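Local coordinates for peptide amidase (Stenotrophomonas maltophilia, PDB 1M22), which probably hydrolyses amides as an amidase signature enzyme, its likely substrate being the C-terminal amide group of peptides, at residues Arg272-Gly277 with Glu470-Glu475; Ile190-Ala195 with Glu434-Ala439; Ala178-Gly183 with Ala235-Ala240; Pro290-Gln295 with Gly452-Leu457. One frame throughout, in Å; residues are numbered along the deposited sequence.

Contact 1 of 4, residues Arg272-Gly277 with Glu470-Glu475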
# COMPACT_ATOMS: atom_id res chain seq x y z
N ARG A 272 22.64 7.41 -11.66
CA ARG A 272 23.65 7.69 -12.67
C ARG A 272 23.26 7.19 -14.05
O ARG A 272 22.99 6.00 -14.23
CB ARG A 272 24.98 7.06 -12.27
CG ARG A 272 25.81 7.90 -11.34
CD ARG A 272 26.33 9.15 -12.04
NE ARG A 272 27.69 9.48 -11.64
CZ ARG A 272 28.75 8.70 -11.88
NH1 ARG A 272 28.59 7.55 -12.52
NH2 ARG A 272 29.96 9.08 -11.49
N GLY A 273 23.23 8.09 -15.02
CA GLY A 273 22.89 7.72 -16.38
C GLY A 273 21.40 7.54 -16.65
O GLY A 273 21.01 7.29 -17.79
N LYS A 274 20.58 7.67 -15.62
CA LYS A 274 19.14 7.52 -15.79
C LYS A 274 18.51 8.75 -16.42
O LYS A 274 19.07 9.85 -16.35
CB LYS A 274 18.46 7.24 -14.45
CG LYS A 274 18.86 5.94 -13.77
CD LYS A 274 18.49 4.73 -14.61
CE LYS A 274 18.52 3.45 -13.77
NZ LYS A 274 19.82 3.24 -13.09
N ARG A 275 17.35 8.56 -17.03
CA ARG A 275 16.61 9.65 -17.65
C ARG A 275 15.22 9.65 -17.04
O ARG A 275 14.53 8.63 -17.04
CB ARG A 275 16.55 9.44 -19.17
CG ARG A 275 17.92 9.54 -19.85
CD ARG A 275 17.83 9.26 -21.34
NE ARG A 275 16.90 10.16 -22.00
CZ ARG A 275 17.14 11.44 -22.27
NH1 ARG A 275 18.31 11.98 -21.94
NH2 ARG A 275 16.21 12.18 -22.84
N ILE A 276 14.83 10.80 -16.50
CA ILE A 276 13.55 10.93 -15.82
C ILE A 276 12.68 12.04 -16.40
O ILE A 276 13.16 13.11 -16.74
CB ILE A 276 13.78 11.23 -14.32
CG1 ILE A 276 14.50 10.06 -13.66
CG2 ILE A 276 12.45 11.53 -13.63
CD1 ILE A 276 14.89 10.32 -12.22
N GLY A 277 11.38 11.76 -16.50
CA GLY A 277 10.45 12.74 -16.98
C GLY A 277 9.63 13.30 -15.83
O GLY A 277 8.95 12.55 -15.12
N GLU A 470 10.36 -2.81 -11.39
CA GLU A 470 10.63 -2.62 -9.97
C GLU A 470 12.12 -2.52 -9.63
O GLU A 470 12.51 -1.68 -8.83
CB GLU A 470 10.02 -3.75 -9.13
CG GLU A 470 8.50 -3.75 -9.07
CD GLU A 470 7.87 -4.44 -10.26
OE1 GLU A 470 8.60 -5.03 -11.10
OE2 GLU A 470 6.63 -4.40 -10.35
N PRO A 471 12.97 -3.38 -10.22
CA PRO A 471 14.40 -3.28 -9.90
C PRO A 471 14.96 -1.89 -10.17
O PRO A 471 15.66 -1.32 -9.33
CB PRO A 471 15.03 -4.34 -10.81
CG PRO A 471 13.94 -5.38 -10.92
CD PRO A 471 12.71 -4.53 -11.12
N LYS A 472 14.63 -1.33 -11.33
CA LYS A 472 15.10 -0.00 -11.71
C LYS A 472 14.47 1.09 -10.85
O LYS A 472 15.15 2.04 -10.44
CB LYS A 472 14.79 0.26 -13.18
CG LYS A 472 15.30 1.60 -13.69
CD LYS A 472 14.77 1.93 -15.08
CE LYS A 472 15.26 0.93 -16.12
NZ LYS A 472 14.75 1.27 -17.48
N LEU A 473 13.18 0.97 -10.57
CA LEU A 473 12.51 1.98 -9.75
C LEU A 473 13.11 2.02 -8.35
O LEU A 473 13.27 3.09 -7.77
CB LEU A 473 11.01 1.71 -9.66
CG LEU A 473 10.20 1.94 -10.93
CD1 LEU A 473 8.72 1.75 -10.63
CD2 LEU A 473 10.45 3.35 -11.46
N ILE A 474 13.44 0.85 -7.82
CA ILE A 474 14.03 0.78 -6.49
C ILE A 474 15.41 1.43 -6.48
O ILE A 474 15.74 2.17 -5.55
CB ILE A 474 14.09 -0.67 -5.99
CG1 ILE A 474 12.68 -1.14 -5.64
CG2 ILE A 474 15.01 -0.78 -4.77
CD1 ILE A 474 12.57 -2.62 -5.31
N GLU A 475 16.22 1.15 -7.50
CA GLU A 475 17.56 1.74 -7.59
C GLU A 475 17.46 3.26 -7.58
O GLU A 475 18.21 3.94 -6.87
CB GLU A 475 18.26 1.35 -8.89
CG GLU A 475 18.44 -0.12 -9.17
CD GLU A 475 19.23 -0.35 -10.45
OE1 GLU A 475 18.95 0.33 -11.46
OE2 GLU A 475 20.14 -1.21 -10.45

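Contact 2 of 4, residues Ile190-Ala195 with Glu434-Ala439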
# COMPACT_ATOMS: atom_id res chain seq x y z
N ILE A 190 -2.13 2.63 -1.93
CA ILE A 190 -0.86 2.40 -1.26
C ILE A 190 -0.05 3.69 -1.30
O ILE A 190 0.32 4.23 -0.26
CB ILE A 190 -0.00 1.28 -1.91
CG1 ILE A 190 -0.56 -0.10 -1.52
CG2 ILE A 190 1.46 1.40 -1.46
CD1 ILE A 190 0.11 -1.25 -2.24
N VAL A 191 0.19 4.22 -2.50
CA VAL A 191 1.02 5.41 -2.61
C VAL A 191 0.46 6.69 -2.00
O VAL A 191 1.22 7.50 -1.48
CB VAL A 191 1.44 5.68 -4.08
CG1 VAL A 191 2.28 4.51 -4.59
CG2 VAL A 191 0.23 5.89 -4.97
N CYS A 192 -0.86 6.87 -2.04
CA CYS A 192 -1.43 8.08 -1.47
C CYS A 192 -1.29 8.11 0.05
O CYS A 192 -0.76 9.08 0.60
CB CYS A 192 -2.89 8.24 -1.88
SG CYS A 192 -3.41 9.96 -1.94
N PRO A 193 -1.77 7.07 0.75
CA PRO A 193 -1.61 7.15 2.21
C PRO A 193 -0.14 7.09 2.63
O PRO A 193 0.24 7.64 3.66
CB PRO A 193 -2.44 5.97 2.73
CG PRO A 193 -2.50 5.02 1.56
CD PRO A 193 -2.63 5.93 0.37
N ALA A 194 0.70 6.44 1.83
CA ALA A 194 2.11 6.41 2.17
C ALA A 194 2.66 7.84 2.14
O ALA A 194 3.32 8.28 3.08
CB ALA A 194 2.87 5.51 1.20
N ALA A 195 2.38 8.57 1.06
CA ALA A 195 2.87 9.94 0.94
C ALA A 195 2.28 10.85 2.02
O ALA A 195 3.00 11.66 2.62
CB ALA A 195 2.53 10.49 -0.44
N GLU A 434 -3.04 14.86 -9.92
CA GLU A 434 -2.38 13.63 -9.49
C GLU A 434 -2.10 12.76 -10.71
O GLU A 434 -2.84 12.80 -11.69
CB GLU A 434 -3.24 12.88 -8.48
CG GLU A 434 -3.56 13.67 -7.23
CD GLU A 434 -4.50 12.93 -6.30
OE1 GLU A 434 -5.57 12.49 -6.76
OE2 GLU A 434 -4.17 12.80 -5.10
N SER A 435 -1.04 11.96 -10.64
CA SER A 435 -0.66 11.09 -11.75
C SER A 435 -0.59 9.59 -11.44
O SER A 435 -0.48 8.78 -12.36
CB SER A 435 0.71 11.53 -12.29
OG SER A 435 0.67 12.86 -12.79
N TYR A 436 -0.66 9.22 -10.16
CA TYR A 436 -0.56 7.81 -9.78
C TYR A 436 -1.63 6.89 -10.37
O TYR A 436 -1.44 5.68 -10.43
CB TYR A 436 -0.53 7.66 -8.25
CG TYR A 436 -1.74 8.21 -7.54
CD1 TYR A 436 -2.97 7.56 -7.61
CD2 TYR A 436 -1.66 9.40 -6.81
CE1 TYR A 436 -4.09 8.08 -6.96
CE2 TYR A 436 -2.77 9.92 -6.16
CZ TYR A 436 -3.99 9.26 -6.24
OH TYR A 436 -5.09 9.78 -5.61
N SER A 437 -2.75 7.46 -10.81
CA SER A 437 -3.81 6.65 -11.38
C SER A 437 -3.32 5.93 -12.64
O SER A 437 -3.78 4.83 -12.95
CB SER A 437 -5.02 7.51 -11.73
OG SER A 437 -6.06 6.73 -12.30
N ALA A 438 -2.41 6.55 -13.37
CA ALA A 438 -1.88 5.95 -14.59
C ALA A 438 -1.25 4.59 -14.30
O ALA A 438 -1.52 3.61 -14.99
CB ALA A 438 -0.86 6.87 -15.24
N ALA A 439 -0.41 4.53 -13.27
CA ALA A 439 0.24 3.27 -12.92
C ALA A 439 -0.79 2.25 -12.43
O ALA A 439 -0.72 1.07 -12.78
CB ALA A 439 1.31 3.50 -11.86

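Contact 3 of 4, residues Ala178-Gly183 with Ala235-Ala240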
# COMPACT_ATOMS: atom_id res chain seq x y z
N ALA A 178 5.19 -0.90 14.11
CA ALA A 178 5.68 -2.17 13.58
C ALA A 178 6.90 -1.85 12.72
O ALA A 178 7.16 -0.69 12.42
CB ALA A 178 4.61 -2.86 12.74
N SER A 179 7.64 -2.88 12.32
CA SER A 179 8.81 -2.67 11.48
C SER A 179 8.38 -2.25 10.08
O SER A 179 8.87 -1.26 9.55
CB SER A 179 9.63 -3.96 11.40
OG SER A 179 10.63 -3.85 10.40
N VAL A 180 7.46 -3.02 9.51
CA VAL A 180 6.93 -2.78 8.17
C VAL A 180 5.47 -3.21 8.13
O VAL A 180 4.96 -3.79 9.09
CB VAL A 180 7.72 -3.58 7.11
CG1 VAL A 180 9.16 -3.10 7.04
CG2 VAL A 180 7.68 -5.07 7.45
N ALA A 181 4.80 -2.93 7.02
CA ALA A 181 3.40 -3.31 6.86
C ALA A 181 3.07 -3.61 5.40
O ALA A 181 3.84 -3.26 4.49
CB ALA A 181 2.49 -2.19 7.37
N ILE A 182 1.94 -4.26 5.20
CA ILE A 182 1.48 -4.59 3.86
C ILE A 182 0.17 -3.85 3.61
O ILE A 182 -0.72 -3.84 4.47
CB ILE A 182 1.19 -6.11 3.68
CG1 ILE A 182 2.40 -6.95 4.08
CG2 ILE A 182 0.80 -6.39 2.23
CD1 ILE A 182 3.63 -6.69 3.24
N GLY A 183 0.06 -3.23 2.45
CA GLY A 183 -1.16 -2.55 2.08
C GLY A 183 -1.61 -3.11 0.74
O GLY A 183 -1.00 -4.06 0.24
N ALA A 235 12.06 -2.90 -0.04
CA ALA A 235 12.70 -3.87 -0.92
C ALA A 235 12.79 -5.24 -0.26
O ALA A 235 12.61 -6.27 -0.91
CB ALA A 235 14.09 -3.38 -1.34
N ALA A 236 13.07 -5.25 1.04
CA ALA A 236 13.17 -6.51 1.78
C ALA A 236 11.81 -7.21 1.79
O ALA A 236 11.72 -8.42 1.59
CB ALA A 236 13.64 -6.25 3.20
N VAL A 237 10.75 -6.45 2.01
CA VAL A 237 9.42 -7.02 2.03
C VAL A 237 9.02 -7.54 0.65
O VAL A 237 8.47 -8.64 0.53
CB VAL A 237 8.38 -6.00 2.53
CG1 VAL A 237 6.98 -6.57 2.39
CG2 VAL A 237 8.65 -5.65 3.98
N LEU A 238 9.30 -6.77 -0.40
CA LEU A 238 8.95 -7.19 -1.75
C LEU A 238 9.64 -8.50 -2.09
O LEU A 238 9.05 -9.38 -2.72
CB LEU A 238 9.34 -6.11 -2.77
CG LEU A 238 8.78 -6.33 -4.19
CD1 LEU A 238 7.26 -6.21 -4.16
CD2 LEU A 238 9.37 -5.32 -5.15
N THR A 239 10.89 -8.64 -1.67
CA THR A 239 11.66 -9.85 -1.93
C THR A 239 10.95 -11.08 -1.35
O THR A 239 10.96 -12.16 -1.95
CB THR A 239 13.07 -9.74 -1.33
OG1 THR A 239 13.78 -8.66 -1.95
CG2 THR A 239 13.85 -11.04 -1.53
N ALA A 240 10.33 -10.92 -0.19
CA ALA A 240 9.65 -12.02 0.46
C ALA A 240 8.26 -12.35 -0.09
O ALA A 240 7.87 -13.52 -0.14
CB ALA A 240 9.55 -11.75 1.96

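Contact 4 of 4, residues Pro290-Gln295 with Gly452-Leu457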
# COMPACT_ATOMS: atom_id res chain seq x y z
N PRO A 290 6.02 24.07 -5.19
CA PRO A 290 7.15 24.48 -6.03
C PRO A 290 8.56 24.29 -5.46
O PRO A 290 9.42 23.70 -6.11
CB PRO A 290 6.83 25.94 -6.34
CG PRO A 290 5.34 25.91 -6.45
CD PRO A 290 4.94 25.07 -5.25
N PRO A 291 8.81 24.78 -4.24
CA PRO A 291 10.15 24.62 -3.65
C PRO A 291 10.57 23.17 -3.46
O PRO A 291 11.73 22.81 -3.67
CB PRO A 291 10.04 25.36 -2.32
CG PRO A 291 8.95 26.37 -2.57
CD PRO A 291 7.95 25.57 -3.35
N LEU A 292 9.61 22.34 -3.05
CA LEU A 292 9.89 20.93 -2.81
C LEU A 292 10.20 20.16 -4.08
O LEU A 292 11.20 19.44 -4.15
CB LEU A 292 8.72 20.27 -2.08
CG LEU A 292 8.45 20.77 -0.66
CD1 LEU A 292 7.24 20.05 -0.10
CD2 LEU A 292 9.68 20.54 0.21
N ILE A 293 9.35 20.30 -5.10
CA ILE A 293 9.57 19.56 -6.33
C ILE A 293 10.80 20.10 -7.08
O ILE A 293 11.48 19.34 -7.77
CB ILE A 293 8.31 19.57 -7.23
CG1 ILE A 293 8.46 18.53 -8.34
CG2 ILE A 293 8.07 20.96 -7.80
CD1 ILE A 293 8.57 17.10 -7.84
N GLU A 294 11.09 21.39 -6.94
CA GLU A 294 12.26 21.96 -7.59
C GLU A 294 13.51 21.38 -6.95
O GLU A 294 14.47 21.01 -7.64
CB GLU A 294 12.29 23.49 -7.44
CG GLU A 294 11.40 24.24 -8.40
CD GLU A 294 11.47 25.74 -8.20
OE1 GLU A 294 11.20 26.20 -7.07
OE2 GLU A 294 11.79 26.45 -9.17
N GLN A 295 13.51 21.29 -5.63
CA GLN A 295 14.64 20.74 -4.91
C GLN A 295 14.83 19.27 -5.28
O GLN A 295 15.96 18.81 -5.44
CB GLN A 295 14.44 20.87 -3.40
CG GLN A 295 15.64 20.43 -2.58
CD GLN A 295 16.88 21.24 -2.91
OE1 GLN A 295 16.89 22.46 -2.81
NE2 GLN A 295 17.95 20.54 -3.30
N GLY A 452 9.70 15.76 1.78
CA GLY A 452 9.60 16.96 2.58
C GLY A 452 8.24 17.13 3.20
O GLY A 452 7.46 16.19 3.30
N GLN A 453 7.96 18.35 3.65
CA GLN A 453 6.68 18.66 4.27
C GLN A 453 6.26 20.07 3.91
O GLN A 453 7.08 20.90 3.53
CB GLN A 453 6.79 18.56 5.80
CG GLN A 453 7.11 17.17 6.33
CD GLN A 453 7.22 17.13 7.85
OE1 GLN A 453 7.38 16.07 8.44
NE2 GLN A 453 7.15 18.30 8.48
N ILE A 454 4.96 20.32 4.02
CA ILE A 454 4.39 21.64 3.79
C ILE A 454 3.57 21.88 5.06
O ILE A 454 2.64 21.13 5.36
CB ILE A 454 3.46 21.68 2.56
CG1 ILE A 454 4.26 21.38 1.29
CG2 ILE A 454 2.79 23.05 2.46
CD1 ILE A 454 3.43 21.32 0.02
N ASP A 455 3.95 22.91 5.81
CA ASP A 455 3.25 23.25 7.04
C ASP A 455 3.20 22.07 8.01
O ASP A 455 2.20 21.87 8.70
CB ASP A 455 1.83 23.73 6.74
CG ASP A 455 1.81 24.98 5.88
OD1 ASP A 455 2.46 25.98 6.26
OD2 ASP A 455 1.14 24.96 4.82
N GLY A 456 4.28 21.28 8.05
CA GLY A 456 4.34 20.15 8.96
C GLY A 456 3.69 18.86 8.48
O GLY A 456 3.73 17.85 9.19
N LEU A 457 3.11 18.87 7.29
CA LEU A 457 2.45 17.68 6.75
C LEU A 457 3.29 17.10 5.61
O LEU A 457 3.71 17.81 4.71
CB LEU A 457 1.05 18.05 6.26
CG LEU A 457 0.12 18.62 7.35
CD1 LEU A 457 -1.19 19.06 6.72
CD2 LEU A 457 -0.12 17.57 8.42

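Contact 1 of 4, residues Arg272-Gly277 with Glu470-Glu475
Lys274, the loop residue just before strand 275-279, reaches across to meet Lys472 and Glu475 on the first turns of helix 470-484. Its chain bends twice, at chi2 (-62°) and again at chi4 (-55°), and the second bend turns the ammonium group toward the glutamate while the CE methylene rests on the lysine. Lys274 CE, next to the ammonium group, lies 3.7 Å from CG at the base of the Lys472 chain, the two chains slanted across each other. The two ammonium groups stay apart, with 7.0 Å between Lys274 NZ and Lys472 NZ. Glu475 meets Lys274 at about a right angle, and its OE1 takes a weak, long hydrogen bond from Lys274 NZ (3.4 Å) that also counts as a salt bridge. Each charge has a stronger partner nearby: Lys274 NZ donates to Gly270 O, Lys472 NZ pairs with Asp411, and Glu475 OE2 with Arg265. Asp411 also accepts a hydrogen bond from the backbone N of Arg275, which brings the polar networks of strand and helix together. This is a surface charge network of the amidase signature fold, placed where the C-terminal helix 470-484 passes the beginning of sheet strand 275-279.

Contact 2 of 4, residues Ile190-Ala195 with Glu434-Ala439
The hydroxyl of Tyr436 has both Cys192 and Glu434 as neighbours: Cys192 SG is 4.0 Å from OH, while Glu434 OE1 comes within 3.0 Å of it. The carboxylate has a firm partner outside, since its OE2 accepts a hydrogen bond from Thr418 OG1. Cys192 approaches the tyrosine ring with its sulfur 5.1 Å from the ring centroid and 50° off the ring normal, an oblique sulfur-aromatic contact. At the other end of the tyrosine side chain, Val191 CG2 sits 3.8 Å from Tyr436 CB and slightly farther from CG, so the ring is flanked from root to hydroxyl by consecutive residues of one helix turn. Cys192 also touches Cys163; the two can form a disulfide, seen in another structure of this enzyme but absent here. Helix 191-196, which starts just after the nucleophile Ser189, and helix 436-442 both pack on strand 446-454, through Val191 and Ala439 on Ser446, while Tyr436 also leans on Leu462 of strand 457-464.

Contact 3 of 4, residues Ala178-Gly183 with Ala235-Ala240
Val237 points its two methyls at different residues of the strand, and a chi1 of 174° makes this possible: CG1, opposite the backbone N, goes to Ile182, while CG2, lying beside that N, goes to Val180. The isoleucine answers with a chain bent at chi2 (-62°), which carries its terminal methyl to the helix although its CB does not head there directly. Ile182 CD1 and Val237 CG1 are 3.5 Å apart, tighter than usual van der Waals contact, and these two side chains meet at a slant. Val180 and Val237 instead slide past each other in opposite directions, with CG2 of Val180 3.6 Å from CG2 of Val237. The latter methyl also lies 3.9 Å from Val180 CB, so it rests against the whole branched end and not one methyl alone. All three residues are buried, and the contact is purely apolar.

Within the helix, Ala235 O is gripped twice by Thr239: by its backbone N at 3.0 Å and by its OG1 at 2.9 Å, the two donors reaching opposite faces of the carbonyl plane. Thr239 OG1 in turn accepts from Tyr262 N, which ties the far side of the helix to the following loop. Strand 180-185 runs between strands 82-86 and 223-228 of the large mixed sheet, and the same valine that meets it also touches Pro226, so helix 231-241 covers both strand 180-185 and the antiparallel strand 223-228 that precedes it in the chain.

Contact 4 of 4, residues Pro290-Gln295 with Gly452-Leu457
Leu292 projects from helix 290-295 directly at the end of a sheet strand, and its forked tip divides between Gly452 and Ile454. The CD1 branch carries most of the contact. It lies 3.5 Å from Ile454 CG1, the two side chains passing at an angle rather than side by side, and 4.0 Å from Ile454 CD1, so that one leucine methyl meets the outer half of the isoleucine. The isoleucine's CB does not head for the helix; with chi1 at -64°, CG1 stands opposite the carbonyl carbon and the longer branch comes round to the leucine. The same CD1 methyl lies 3.7 Å from Gln453 O, while the bond to Gln453 CB points away from the helix, so the residue takes part through its backbone carbonyl. The other branch, CD2, approaches the bare backbone of Gly452, 4.3 Å from its CA. There the two backbones draw closest, with Leu292 CA and Gly452 CA 6.7 Å apart.

Helix 290-295 and strand 452-454 run nearly antiparallel, at 166°, their axes 9.2 Å apart at closest approach. Just beyond Ile454 the chain reverses through a type I' turn, Ile454 to Leu457, the tip of the hairpin joining strands 446-454 and 457-464. Leu292 and Ile454 also both touch Val459 on the returning strand, and the turn's Asp455 forms a salt bridge with Arg287. Across the two segments themselves the attraction is nondirectional: methyl and methylene groups packed on one another and on backbone, held by dispersion and the exclusion of water.

Overall arrangement
All four contacts join helices to the large mixed sheet or to one another beside it. Contacts 1 and 3 touch where Ile474 CD1 meets Leu238 CD2 at 4.2 Å, so helices 470-484 and 231-241 pack together. Contacts 2 and 3 meet through Ile190 CD1 and Gly183 O, 3.9 Å apart, and they lie closest to catalysis: Cys192 of contact 2 is about 7 Å from the nucleophile Ser189 and about 9 Å from Ser165, side chain to side chain, and Ile182 of contact 3 is about 6 Å from Lys86. Contact 4, centred about 17 Å from contact 2 and 27 Å from contact 3, is remote from these residues, as is contact 1.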